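Local coordinates for oxidoreductase (Ralstonia eutropha, PDB 3HJ9), which binds flavin mononucleotide and is probably an oxidoreductase of the nitroreductase family, at residues Pro136-Phe141 / Ser208-Arg213; Ser66-Ala71 / Tyr172-Ser177; Ala102-Tyr107 / Glu115-Ala120; Ile29-Pro34 / Leu60-Leu65; Ala143-Met148 / Asp202-Leu207. All coordinates share one frame; numbering follows the deposited sequence. Where two conformers were deposited one is given.

How the contacts relate
Four of the five contacts, 1, 3, 4 and 5, reach one antiparallel sheet, and contact 2 packs two helices against it. Contacts 1 and 5 are successive lengths of the same strand pair, 137-144 with 203-212, their centres about 19 Å apart and joined by backbone bonds between Phe141 and Ile206 and Leu207. Contact 3, a hairpin, follows contact 4 along the chain and both precede contact 1, whereas contact 2 crosses it. Helix 62-73 serves contacts 2 and 4, whose centres lie about 11 Å apart. The strand pair of contacts 1 and 5 thus forms part of the sheet beside the FMN site, and contacts 2 and 5 also reach the second subunit.

Contact 1 of 5, residues Pro136-Phe141 / Ser208-Arg213; sequences PLDLVF and SQTIGR
Gln209 and Leu139 form a hydrogen-bonded antiparallel pair, with Leu139 N reaching Gln209 O at 2.7 Å and the return bond from Gln209 N to Leu139 O. The CB of Gln209 lies 4.1 Å from Phe141 CE1. CG stands anti to the backbone N (chi1 -167°) and the chain stays extended, carrying the amide to the edge of the Phe141 ring, where OE1 lies in the ring plane, 3.6 Å from Phe141 CZ, with amide and ring planes 54° apart; this buried oxygen has no hydrogen-bond partner in the model. NE2 is better served, by Ala168 O of helix 156-177. On the same face Ile211 CD1 meets Leu139 CD1 at 3.9 Å. On the other face Thr210 OG1 donates to Asp138 OD1 at 2.8 Å, arriving from above the carboxylate plane, while Asp138 OD2 takes Ser124 N and Thr210 OG1 also bonds Arg185, a residue of the FMN pocket. These are inner strands of the nitroreductase sheet, the side chain of Ser208 lying about 7 Å from the bound FMN. Strands 94-100 and 181-185 flank the pair, and helices 62-73 and 156-177 lie against the face carrying Leu139 and Ile211.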
# COMPACT_ATOMS: atom_id res chain seq x y z
N PRO A 136 -1.64 -14.33 16.98
CA PRO A 136 -1.92 -15.62 16.35
C PRO A 136 -1.19 -15.89 15.05
O PRO A 136 -0.91 -17.05 14.76
CB PRO A 136 -3.43 -15.57 16.11
CG PRO A 136 -3.94 -14.55 16.99
CD PRO A 136 -2.87 -13.60 17.31
N LEU A 137 -0.88 -14.85 14.29
CA LEU A 137 -0.14 -15.01 13.04
C LEU A 137 0.64 -13.76 12.61
O LEU A 137 0.35 -12.66 13.10
CB LEU A 137 -1.08 -15.46 11.91
CG LEU A 137 -2.05 -14.50 11.23
CD1 LEU A 137 -1.38 -13.66 10.16
CD2 LEU A 137 -3.20 -15.29 10.61
N ASP A 138 1.65 -13.96 11.77
CA ASP A 138 2.37 -12.87 11.11
C ASP A 138 2.31 -13.14 9.60
O ASP A 138 2.52 -14.26 9.18
CB ASP A 138 3.88 -12.85 11.43
CG ASP A 138 4.23 -12.33 12.80
OD1 ASP A 138 3.42 -11.66 13.46
OD2 ASP A 138 5.41 -12.58 13.19
N LEU A 139 2.05 -12.11 8.81
CA LEU A 139 2.28 -12.20 7.36
C LEU A 139 3.69 -11.66 7.07
O LEU A 139 4.08 -10.67 7.67
CB LEU A 139 1.28 -11.39 6.59
CG LEU A 139 -0.17 -11.76 6.75
CD1 LEU A 139 -1.01 -10.77 5.87
CD2 LEU A 139 -0.41 -13.24 6.42
N VAL A 140 4.47 -12.33 6.20
CA VAL A 140 5.75 -11.76 5.68
C VAL A 140 5.64 -11.57 4.16
O VAL A 140 5.32 -12.54 3.41
CB VAL A 140 6.97 -12.61 5.98
CG1 VAL A 140 8.24 -11.82 5.64
CG2 VAL A 140 6.96 -13.04 7.43
N PHE A 141 5.91 -10.35 3.70
CA PHE A 141 5.83 -9.98 2.28
C PHE A 141 7.26 -10.09 1.76
O PHE A 141 8.13 -9.28 2.14
CB PHE A 141 5.24 -8.59 2.11
CG PHE A 141 3.83 -8.46 2.65
CD1 PHE A 141 3.60 -8.14 3.98
CD2 PHE A 141 2.71 -8.67 1.82
CE1 PHE A 141 2.30 -8.04 4.49
CE2 PHE A 141 1.41 -8.55 2.31
CZ PHE A 141 1.20 -8.23 3.64
N SER A 208 6.68 -7.20 7.37
CA SER A 208 5.86 -8.22 8.02
C SER A 208 4.59 -7.51 8.54
O SER A 208 4.49 -6.26 8.53
CB SER A 208 6.60 -8.96 9.13
OG SER A 208 6.95 -8.04 10.12
N GLN A 209 3.59 -8.30 8.94
CA GLN A 209 2.36 -7.73 9.51
C GLN A 209 1.77 -8.68 10.52
O GLN A 209 1.44 -9.84 10.18
CB GLN A 209 1.38 -7.42 8.40
CG GLN A 209 0.16 -6.54 8.77
CD GLN A 209 -0.68 -6.24 7.52
OE1 GLN A 209 -0.63 -7.01 6.55
NE2 GLN A 209 -1.42 -5.12 7.51
N THR A 210 1.66 -8.20 11.75
CA THR A 210 1.21 -9.01 12.88
C THR A 210 -0.29 -8.82 13.00
O THR A 210 -0.74 -7.70 13.08
CB THR A 210 1.96 -8.60 14.11
OG1 THR A 210 3.33 -8.84 13.83
CG2 THR A 210 1.55 -9.38 15.33
N ILE A 211 -1.04 -9.93 13.00
CA ILE A 211 -2.51 -9.91 12.97
C ILE A 211 -3.14 -10.81 14.02
O ILE A 211 -2.65 -11.90 14.31
CB ILE A 211 -2.98 -10.30 11.53
CG1 ILE A 211 -2.57 -9.21 10.53
CG2 ILE A 211 -4.52 -10.55 11.47
CD1 ILE A 211 -2.86 -9.50 9.08
N GLY A 212 -4.22 -10.30 14.62
CA GLY A 212 -5.05 -11.03 15.55
C GLY A 212 -6.18 -10.19 16.12
O GLY A 212 -6.32 -9.00 15.74
N ARG A 213 -7.00 -10.77 16.99
CA ARG A 213 -7.99 -10.00 17.72
C ARG A 213 -7.22 -9.09 18.67
O ARG A 213 -6.24 -9.52 19.27
CB ARG A 213 -9.01 -10.85 18.50
CG ARG A 213 -10.27 -11.13 17.71
CD ARG A 213 -11.26 -12.14 18.31
NE ARG A 213 -10.87 -13.54 18.08
CZ ARG A 213 -10.92 -14.21 16.89
NH1 ARG A 213 -11.30 -13.62 15.72
NH2 ARG A 213 -10.55 -15.50 16.86

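Contact 2 of 5, residues Ser66-Ala71 / Tyr172-Ser177; sequences SELLWA and YLYCAS
Helices 66-71 and 172-177 run roughly antiparallel, their axes 9.4 Å apart at closest approach and 148° between their directions, with Leu68 and Tyr174 nearest across the gap. Tyr174 bridges that gap. Its CG lies anti to the backbone N (chi1 177°), which sends the ring across to the other helix and lays one face over the backbone where Glu67 passes into Leu68: Glu67 C stands 4.2 Å above the ring plane, over its centre, and Leu68 N lies nearer the rim. At the far end Tyr174 OH donates to Glu67 OE1 at 2.9 Å, using the anti lone pair of that oxygen. The carboxylate is turned almost perpendicular to the ring, with planes 81° apart, and its second oxygen, OE2, forms a salt bridge with Lys63 one helical turn earlier. The pair belongs to the helical layer that packs on the sheet of this nitroreductase fold; both Leu68 and Cys175 also touch Ile211 of strand 203-212. Between themselves these two meet through Leu68 CD1 and Cys175 SG at 4.1 Å. Near the start of the tyrosine side chain, Ala71 CB rests 3.8 Å from Tyr174 CB. The dimer interface lies close by: Ala71 and Trp70 both pack on Leu46 of the second subunit, and the indole of Trp70 also meets the ring of Trp47 in that subunit.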
# COMPACT_ATOMS: atom_id res chain seq x y z
N SER A 66 -8.58 -17.31 5.39
CA SER A 66 -8.80 -17.36 3.95
C SER A 66 -9.05 -15.99 3.34
O SER A 66 -8.38 -15.62 2.37
CB SER A 66 -9.99 -18.27 3.64
OG SER A 66 -10.40 -18.18 2.29
N GLU A 67 -10.00 -15.26 3.90
CA GLU A 67 -10.35 -13.93 3.40
C GLU A 67 -9.20 -12.91 3.52
O GLU A 67 -9.00 -12.12 2.61
CB GLU A 67 -11.66 -13.44 4.03
CG GLU A 67 -12.87 -14.27 3.60
CD GLU A 67 -14.17 -13.82 4.23
OE1 GLU A 67 -14.14 -13.10 5.25
OE2 GLU A 67 -15.23 -14.19 3.68
N LEU A 68 -8.45 -12.97 4.60
CA LEU A 68 -7.27 -12.12 4.86
C LEU A 68 -6.21 -12.34 3.77
O LEU A 68 -5.70 -11.35 3.16
CB LEU A 68 -6.64 -12.48 6.23
CG LEU A 68 -5.28 -11.87 6.60
CD1 LEU A 68 -5.39 -10.32 6.71
CD2 LEU A 68 -4.74 -12.53 7.89
N LEU A 69 -5.87 -13.61 3.56
CA LEU A 69 -4.90 -13.99 2.55
C LEU A 69 -5.38 -13.57 1.16
O LEU A 69 -4.60 -13.02 0.43
CB LEU A 69 -4.52 -15.48 2.61
CG LEU A 69 -3.67 -15.85 3.84
CD1 LEU A 69 -3.60 -17.34 3.97
CD2 LEU A 69 -2.27 -15.25 3.77
N TRP A 70 -6.65 -13.81 0.83
CA TRP A 70 -7.22 -13.39 -0.45
C TRP A 70 -7.19 -11.84 -0.61
O TRP A 70 -6.87 -11.33 -1.70
CB TRP A 70 -8.62 -13.94 -0.63
CG TRP A 70 -9.19 -13.56 -1.94
CD1 TRP A 70 -9.00 -14.17 -3.13
CD2 TRP A 70 -10.03 -12.44 -2.18
NE1 TRP A 70 -9.66 -13.49 -4.13
CE2 TRP A 70 -10.30 -12.42 -3.56
CE3 TRP A 70 -10.57 -11.45 -1.35
CZ2 TRP A 70 -11.11 -11.45 -4.15
CZ3 TRP A 70 -11.39 -10.47 -1.94
CH2 TRP A 70 -11.66 -10.49 -3.32
N ALA A 71 -7.59 -11.13 0.45
CA ALA A 71 -7.56 -9.67 0.48
C ALA A 71 -6.13 -9.21 0.14
O ALA A 71 -5.94 -8.46 -0.84
CB ALA A 71 -8.03 -9.10 1.85
N TYR A 172 -4.90 -4.64 6.21
CA TYR A 172 -5.39 -3.66 7.21
C TYR A 172 -6.88 -3.40 7.14
O TYR A 172 -7.58 -3.44 8.15
CB TYR A 172 -4.70 -2.31 7.06
CG TYR A 172 -3.50 -2.03 7.93
CD1 TYR A 172 -3.64 -1.86 9.31
CD2 TYR A 172 -2.24 -1.79 7.36
CE1 TYR A 172 -2.50 -1.51 10.12
CE2 TYR A 172 -1.13 -1.43 8.16
CZ TYR A 172 -1.26 -1.29 9.51
OH TYR A 172 -0.15 -0.93 10.23
N LEU A 173 -7.34 -3.10 5.92
CA LEU A 173 -8.74 -2.82 5.63
C LEU A 173 -9.62 -4.05 5.91
O LEU A 173 -10.70 -3.92 6.54
CB LEU A 173 -8.93 -2.27 4.19
CG LEU A 173 -8.31 -0.88 3.93
CD1 LEU A 173 -8.30 -0.51 2.45
CD2 LEU A 173 -8.97 0.23 4.79
N TYR A 174 -9.15 -5.24 5.52
CA TYR A 174 -9.86 -6.48 5.85
C TYR A 174 -9.97 -6.62 7.39
O TYR A 174 -11.06 -6.87 7.92
CB TYR A 174 -9.25 -7.74 5.20
CG TYR A 174 -10.00 -8.93 5.66
CD1 TYR A 174 -11.23 -9.27 5.09
CD2 TYR A 174 -9.55 -9.66 6.76
CE1 TYR A 174 -11.98 -10.35 5.60
CE2 TYR A 174 -10.30 -10.73 7.28
CZ TYR A 174 -11.49 -11.08 6.69
OH TYR A 174 -12.20 -12.12 7.24
N CYS A 175 -8.87 -6.39 8.10
CA CYS A 175 -8.87 -6.49 9.56
C CYS A 175 -9.90 -5.57 10.20
O CYS A 175 -10.66 -6.00 11.10
CB CYS A 175 -7.47 -6.29 10.14
SG CYS A 175 -6.43 -7.71 9.74
N ALA A 176 -9.98 -4.34 9.67
CA ALA A 176 -10.96 -3.34 10.12
C ALA A 176 -12.38 -3.83 9.84
O ALA A 176 -13.24 -3.69 10.70
CB ALA A 176 -10.71 -1.97 9.46
N SER A 177 -12.63 -4.39 8.64
CA SER A 177 -13.97 -4.94 8.32
C SER A 177 -14.39 -6.09 9.23
O SER A 177 -15.55 -6.21 9.51
CB SER A 177 -14.06 -5.46 6.88
OG SER A 177 -13.39 -6.72 6.73

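Contact 3 of 5, residues Ala102-Tyr107 / Glu115-Ala120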
# COMPACT_ATOMS: atom_id res chain seq x y z
N ALA A 102 1.68 -23.71 13.98
CA ALA A 102 1.96 -25.02 13.37
C ALA A 102 2.99 -25.00 12.24
O ALA A 102 3.39 -26.04 11.78
CB ALA A 102 0.66 -25.66 12.89
N GLY A 103 3.43 -23.82 11.78
CA GLY A 103 4.39 -23.76 10.69
C GLY A 103 4.40 -22.47 9.89
O GLY A 103 3.47 -21.66 10.02
N LEU A 104 5.48 -22.28 9.13
CA LEU A 104 5.63 -21.17 8.19
C LEU A 104 5.11 -21.69 6.85
O LEU A 104 5.63 -22.70 6.34
CB LEU A 104 7.08 -20.69 8.03
CG LEU A 104 7.32 -19.58 6.96
CD1 LEU A 104 6.71 -18.23 7.37
CD2 LEU A 104 8.79 -19.46 6.62
N TYR A 105 4.15 -20.98 6.27
CA TYR A 105 3.55 -21.34 4.99
C TYR A 105 3.68 -20.26 3.95
O TYR A 105 3.77 -19.10 4.31
CB TYR A 105 2.04 -21.63 5.17
CG TYR A 105 1.77 -22.89 5.94
CD1 TYR A 105 1.85 -22.91 7.33
CD2 TYR A 105 1.48 -24.08 5.27
CE1 TYR A 105 1.63 -24.12 8.06
CE2 TYR A 105 1.25 -25.28 5.98
CZ TYR A 105 1.32 -25.29 7.35
OH TYR A 105 1.10 -26.47 8.01
N ARG A 106 3.68 -20.65 2.67
CA ARG A 106 3.63 -19.72 1.55
C ARG A 106 2.20 -19.83 0.98
O ARG A 106 1.70 -20.93 0.71
CB ARG A 106 4.64 -20.03 0.45
CG ARG A 106 4.73 -18.92 -0.61
CD ARG A 106 5.78 -19.19 -1.63
NE ARG A 106 5.48 -20.41 -2.38
CZ ARG A 106 6.34 -21.07 -3.17
NH1 ARG A 106 7.60 -20.65 -3.37
NH2 ARG A 106 5.92 -22.18 -3.79
N TYR A 107 1.57 -18.67 0.82
CA TYR A 107 0.25 -18.57 0.21
C TYR A 107 0.40 -18.67 -1.30
O TYR A 107 1.15 -17.91 -1.89
CB TYR A 107 -0.43 -17.27 0.60
CG TYR A 107 -1.74 -17.06 -0.09
CD1 TYR A 107 -2.83 -17.90 0.17
CD2 TYR A 107 -1.94 -16.01 -1.00
CE1 TYR A 107 -4.08 -17.71 -0.47
CE2 TYR A 107 -3.19 -15.80 -1.62
CZ TYR A 107 -4.24 -16.66 -1.36
OH TYR A 107 -5.45 -16.48 -1.98
N GLU A 115 1.15 -23.70 1.48
CA GLU A 115 2.15 -24.76 1.26
C GLU A 115 3.23 -24.58 2.33
O GLU A 115 3.71 -23.47 2.52
CB GLU A 115 2.78 -24.61 -0.12
CG GLU A 115 1.82 -24.81 -1.27
CD GLU A 115 2.48 -24.69 -2.68
OE1 GLU A 115 2.31 -25.65 -3.48
OE2 GLU A 115 3.18 -23.69 -2.99
N LEU A 116 3.55 -25.65 3.05
CA LEU A 116 4.55 -25.61 4.13
C LEU A 116 5.95 -25.26 3.59
O LEU A 116 6.40 -25.85 2.61
CB LEU A 116 4.57 -26.93 4.92
CG LEU A 116 5.49 -27.06 6.15
CD1 LEU A 116 5.07 -26.08 7.23
CD2 LEU A 116 5.46 -28.52 6.64
N LYS A 117 6.55 -24.24 4.19
CA LYS A 117 7.91 -23.75 3.91
C LYS A 117 8.84 -24.22 5.04
O LYS A 117 9.96 -24.64 4.77
CB LYS A 117 7.93 -22.22 3.82
CG LYS A 117 9.29 -21.58 3.51
CD LYS A 117 9.80 -21.94 2.08
CE LYS A 117 11.26 -21.57 1.95
NZ LYS A 117 11.94 -22.04 0.72
N ARG A 118 8.38 -24.10 6.30
CA ARG A 118 9.14 -24.63 7.45
C ARG A 118 8.27 -25.07 8.65
O ARG A 118 7.45 -24.31 9.16
CB ARG A 118 10.19 -23.60 7.88
CG ARG A 118 11.27 -24.24 8.70
CD ARG A 118 12.35 -23.29 9.10
NE ARG A 118 13.27 -24.04 9.94
CZ ARG A 118 14.35 -23.55 10.54
NH1 ARG A 118 14.70 -22.27 10.43
NH2 ARG A 118 15.10 -24.37 11.25
N ALA A 119 8.50 -26.29 9.13
CA ALA A 119 7.77 -26.86 10.28
C ALA A 119 8.37 -26.30 11.57
O ALA A 119 9.05 -26.98 12.30
CB ALA A 119 7.80 -28.42 10.25
N ALA A 120 8.12 -25.02 11.80
CA ALA A 120 8.60 -24.27 12.96
C ALA A 120 7.73 -23.02 13.14
O ALA A 120 7.14 -22.51 12.15
CB ALA A 120 10.06 -23.88 12.80
O HOH W 1 2.81 -21.23 -2.29
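The beta hairpin of strands 103-108 and 113-116 carries a classic beta bulge, in which Lys117 and Arg118 both face Leu104. Leu104 O accepts from both backbone nitrogens, at 2.8 Å from Lys117 N and 3.1 Å from Arg118 N, while Leu104 N returns a bond to Arg118 O. Beyond the bulge the register has shifted by one residue, and Arg106 pairs with Glu115 through two backbone bonds. Their side chains run side by side on the face shared with Leu104. Arg106 is bent at chi3 (63°), and its NH2 makes a salt bridge with Glu115 OE2 at 3.2 Å, the oxygen lying at the edge of the guanidinium plane. A water reinforces the pair: it accepts from Arg106 NE and donates to Glu115 OE2 at 2.6 Å. In the seven-stranded antiparallel sheet this hairpin lies between strands 94-100 and 28-30. On the face carrying Tyr105 and Leu116, Leu116 CD1 makes a CH-pi contact over one face of the Tyr105 ring, 4.1 Å from the ring centroid, and the phenol OH is bonded to Glu26 O. Leu104 CD2 lies 3.8 Å from Lys117 CG on the other side of the hairpin, beside Tyr97 of the next strand. Before the bulge, Gly103 CA makes a CA-H...O contact with Ala120 O at 3.4 Å.

Contact 4 of 5, residues Ile29-Pro34 / Leu60-Leu65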
# COMPACT_ATOMS: atom_id res chain seq x y z
N ILE A 29 -2.50 -26.62 3.50
CA ILE A 29 -3.75 -26.25 4.16
C ILE A 29 -4.64 -25.65 3.04
O ILE A 29 -4.25 -24.66 2.42
CB ILE A 29 -3.58 -25.24 5.30
CG1 ILE A 29 -2.67 -25.81 6.40
CG2 ILE A 29 -4.95 -24.90 5.91
CD1 ILE A 29 -2.33 -24.81 7.49
N THR A 30 -5.76 -26.32 2.75
CA THR A 30 -6.71 -25.83 1.74
C THR A 30 -7.59 -24.80 2.45
O THR A 30 -7.97 -24.97 3.61
CB THR A 30 -7.56 -26.96 1.14
OG1 THR A 30 -8.14 -27.72 2.19
CG2 THR A 30 -6.68 -27.87 0.27
N LEU A 31 -7.89 -23.72 1.75
CA LEU A 31 -8.68 -22.62 2.29
C LEU A 31 -10.04 -22.58 1.60
O LEU A 31 -10.13 -22.86 0.39
CB LEU A 31 -7.94 -21.32 2.04
CG LEU A 31 -6.55 -21.17 2.64
CD1 LEU A 31 -5.84 -20.00 2.02
CD2 LEU A 31 -6.62 -21.02 4.18
N PRO A 32 -11.11 -22.21 2.34
CA PRO A 32 -12.43 -22.13 1.69
C PRO A 32 -12.52 -20.93 0.76
O PRO A 32 -11.72 -19.98 0.88
CB PRO A 32 -13.39 -22.00 2.89
CG PRO A 32 -12.58 -21.34 3.92
CD PRO A 32 -11.22 -21.93 3.78
N GLU A 33 -13.46 -20.99 -0.19
CA GLU A 33 -13.64 -19.90 -1.15
C GLU A 33 -13.98 -18.61 -0.44
O GLU A 33 -14.82 -18.62 0.42
CB GLU A 33 -14.75 -20.18 -2.18
CG GLU A 33 -14.33 -21.09 -3.29
CD GLU A 33 -15.28 -21.06 -4.48
OE1 GLU A 33 -16.49 -21.38 -4.28
OE2 GLU A 33 -14.79 -20.72 -5.60
N PRO A 34 -13.32 -17.49 -0.81
CA PRO A 34 -13.65 -16.22 -0.17
C PRO A 34 -15.02 -15.63 -0.61
O PRO A 34 -15.46 -15.91 -1.73
CB PRO A 34 -12.48 -15.33 -0.60
CG PRO A 34 -12.10 -15.84 -1.93
CD PRO A 34 -12.33 -17.33 -1.89
N LEU A 60 -7.30 -17.19 14.28
CA LEU A 60 -8.36 -16.75 13.37
C LEU A 60 -9.08 -18.03 12.90
O LEU A 60 -8.41 -19.05 12.66
CB LEU A 60 -7.82 -15.99 12.16
CG LEU A 60 -7.37 -14.53 12.29
CD1 LEU A 60 -6.37 -14.33 13.37
CD2 LEU A 60 -6.83 -14.02 10.98
N PRO A 61 -10.42 -17.99 12.76
CA PRO A 61 -11.07 -19.14 12.14
C PRO A 61 -10.61 -19.26 10.69
O PRO A 61 -10.15 -18.26 10.09
CB PRO A 61 -12.57 -18.83 12.22
CG PRO A 61 -12.69 -17.41 12.67
CD PRO A 61 -11.38 -16.96 13.20
N LEU A 62 -10.72 -20.46 10.13
CA LEU A 62 -10.26 -20.73 8.77
C LEU A 62 -10.87 -19.76 7.74
O LEU A 62 -10.16 -19.35 6.82
CB LEU A 62 -10.54 -22.19 8.38
CG LEU A 62 -9.84 -22.75 7.15
CD1 LEU A 62 -8.32 -22.75 7.32
CD2 LEU A 62 -10.37 -24.16 6.91
N LYS A 63 -12.14 -19.40 7.91
CA LYS A 63 -12.82 -18.42 7.03
C LYS A 63 -12.09 -17.08 7.01
O LYS A 63 -11.93 -16.49 5.95
CB LYS A 63 -14.29 -18.20 7.45
CG LYS A 63 -15.15 -17.30 6.49
CD LYS A 63 -16.59 -17.12 7.04
CE LYS A 63 -17.48 -16.20 6.18
NZ LYS A 63 -16.94 -14.82 6.00
N GLN A 64 -11.67 -16.60 8.18
CA GLN A 64 -10.97 -15.34 8.30
C GLN A 64 -9.56 -15.44 7.76
O GLN A 64 -9.12 -14.53 7.07
CB GLN A 64 -10.96 -14.78 9.71
CG GLN A 64 -12.30 -14.18 10.14
CD GLN A 64 -12.20 -13.42 11.46
OE1 GLN A 64 -11.24 -13.58 12.22
NE2 GLN A 64 -13.22 -12.60 11.74
N LEU A 65 -8.84 -16.53 8.06
CA LEU A 65 -7.49 -16.70 7.48
C LEU A 65 -7.57 -16.64 5.94
O LEU A 65 -6.77 -15.97 5.29
CB LEU A 65 -6.87 -18.01 7.92
CG LEU A 65 -5.45 -18.36 7.47
CD1 LEU A 65 -4.45 -17.26 7.86
CD2 LEU A 65 -5.09 -19.75 8.06
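Leu62, in the first turn of helix 62-73, leans on Leu31 and Pro32 where the chain leaves the edge strand 28-30 of the antiparallel sheet. The helix starts just after Pro61 at its N-cap position, and Leu65 N closes its first turn on Pro61 O. The closer packing centres on Leu62. Its CG stands anti to the backbone N (chi1 -165°), which carries the branched end toward the strand; the shortest approach is from Leu62 CG to Pro32 CD, 3.7 Å, and beyond it the two methyls part company. CD1 meets Leu31 CD2 at 4.0 Å and, a little farther off, Ile29 CG2; CD2 lies 3.9 Å from Pro32 CD. Deeper in, buried Leu65 approaches through its CD2, 4.4 Å from Leu31 CD2, and Leu31 itself continues inward onto Leu69 of the helix and Tyr107 of the sheet. Pro32 O ties the loop to the helix one turn on, through Ser66 OG. Toward solvent the fit is looser. Lys63 directs its CB away from the strand, its NZ being engaged by Glu67, and gives only its backbone to the contact, Pro32 CG standing 4.3 Å from Lys63 CA.

Contact 5 of 5, residues Ala143-Met148 / Asp202-Leu207; sequences ANHGRM and DEEPIL
His145 grips the facing segment twice, once by its backbone and once by its ring. Its N donates to Asp202 O, just before strand 203-212, at 2.8 Å, the bond running nearly along the C=O axis, and its NE2 donates to Glu204 OE1, also at 2.8 Å, a His-carboxylate hydrogen bond at the end of the antiparallel strand pair. The glutamate oxygen lies close to the ring plane, but the imidazole meets the carboxylate from above, 42° out of its plane. Glu204 is extended (chi1 177°), which carries OE1 up to the ring; its OE2 holds Arg190 in a salt bridge, so the carboxylate links histidine to arginine. Before the strand turns into the 3-10 segment, Ala143 and Glu204 form a hydrogen-bonded antiparallel pair, with Ala143 N to Glu204 O at 2.7 Å. Beside them Ala143 CB packs on Ile206 CG1 at 3.6 Å. Strand 94-100 flanks this end of strand 137-144, helix 156-177 touches Ala143 and Ile206, and Ile206 also packs on Thr158 of the second subunit.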
# COMPACT_ATOMS: atom_id res chain seq x y z
N ALA A 143 10.03 -10.21 -1.29
CA ALA A 143 10.30 -9.76 -2.69
C ALA A 143 11.12 -10.82 -3.38
O ALA A 143 12.11 -11.31 -2.82
CB ALA A 143 11.06 -8.42 -2.76
N ASN A 144 10.71 -11.15 -4.60
CA ASN A 144 11.40 -12.11 -5.41
C ASN A 144 12.21 -11.38 -6.47
O ASN A 144 11.69 -11.01 -7.53
CB ASN A 144 10.42 -13.11 -6.02
CG ASN A 144 11.14 -14.36 -6.50
OD1 ASN A 144 12.16 -14.29 -7.20
ND2 ASN A 144 10.65 -15.51 -6.03
N HIS A 145 13.50 -11.20 -6.18
CA HIS A 145 14.41 -10.50 -7.08
C HIS A 145 14.61 -11.17 -8.45
O HIS A 145 14.94 -10.49 -9.43
CB HIS A 145 15.76 -10.17 -6.38
CG HIS A 145 15.64 -9.11 -5.33
ND1 HIS A 145 15.87 -7.77 -5.59
CD2 HIS A 145 15.30 -9.17 -4.02
CE1 HIS A 145 15.67 -7.06 -4.49
NE2 HIS A 145 15.31 -7.89 -3.52
N GLY A 146 14.38 -12.48 -8.52
CA GLY A 146 14.42 -13.22 -9.79
C GLY A 146 13.40 -12.76 -10.83
O GLY A 146 13.65 -12.86 -12.00
N ARG A 147 12.26 -12.23 -10.38
CA ARG A 147 11.20 -11.70 -11.24
C ARG A 147 11.31 -10.18 -11.50
O ARG A 147 10.42 -9.60 -12.15
CB ARG A 147 9.83 -12.00 -10.64
CG ARG A 147 9.55 -13.50 -10.43
CD ARG A 147 8.41 -13.70 -9.46
NE ARG A 147 8.48 -14.99 -8.76
CZ ARG A 147 7.80 -15.31 -7.64
NH1 ARG A 147 6.95 -14.45 -7.03
NH2 ARG A 147 7.97 -16.53 -7.10
N MSE A 148 12.39 -9.54 -11.04
CA MSE A 148 12.58 -8.08 -11.19
C MSE A 148 13.75 -7.67 -12.07
O MSE A 148 14.04 -6.47 -12.18
CB MSE A 148 12.75 -7.45 -9.79
CG MSE A 148 11.64 -7.81 -8.81
SE MSE A 148 11.51 -6.55 -7.29
CE MSE A 148 11.03 -5.02 -8.30
N ASP A 202 17.64 -15.25 -3.92
CA ASP A 202 16.93 -14.15 -4.59
C ASP A 202 15.62 -13.67 -3.89
O ASP A 202 14.91 -12.84 -4.46
CB ASP A 202 16.71 -14.49 -6.10
CG ASP A 202 15.72 -15.64 -6.33
OD1 ASP A 202 15.08 -16.12 -5.38
OD2 ASP A 202 15.60 -16.09 -7.50
N GLU A 203 15.32 -14.15 -2.68
CA GLU A 203 14.10 -13.80 -1.93
C GLU A 203 14.43 -12.94 -0.73
O GLU A 203 15.20 -13.36 0.12
CB GLU A 203 13.38 -15.07 -1.49
CG GLU A 203 12.73 -15.78 -2.66
CD GLU A 203 12.24 -17.20 -2.37
OE1 GLU A 203 12.67 -17.85 -1.37
OE2 GLU A 203 11.42 -17.69 -3.19
N GLU A 204 13.80 -11.78 -0.62
CA GLU A 204 14.10 -10.80 0.44
C GLU A 204 12.83 -10.39 1.19
O GLU A 204 11.92 -9.86 0.56
CB GLU A 204 14.73 -9.56 -0.19
CG GLU A 204 15.03 -8.43 0.81
CD GLU A 204 15.72 -7.24 0.20
OE1 GLU A 204 15.28 -6.83 -0.90
OE2 GLU A 204 16.66 -6.69 0.85
N PRO A 205 12.77 -10.62 2.52
CA PRO A 205 11.64 -10.10 3.30
C PRO A 205 11.66 -8.57 3.27
O PRO A 205 12.73 -8.00 3.48
CB PRO A 205 11.91 -10.59 4.75
CG PRO A 205 13.04 -11.55 4.67
CD PRO A 205 13.72 -11.41 3.35
N ILE A 206 10.52 -7.95 2.98
CA ILE A 206 10.39 -6.48 2.86
C ILE A 206 9.62 -5.88 4.04
O ILE A 206 9.99 -4.86 4.56
CB ILE A 206 9.65 -6.06 1.52
CG1 ILE A 206 10.40 -6.57 0.29
CG2 ILE A 206 9.64 -4.55 1.35
CD1 ILE A 206 11.94 -6.13 0.26
N LEU A 207 8.47 -6.47 4.35
CA LEU A 207 7.61 -6.07 5.46
C LEU A 207 6.99 -7.29 6.09
O LEU A 207 6.84 -8.32 5.42
CB LEU A 207 6.44 -5.21 4.96
CG LEU A 207 6.65 -3.87 4.28
CD1 LEU A 207 5.31 -3.40 3.66
CD2 LEU A 207 7.25 -2.84 5.26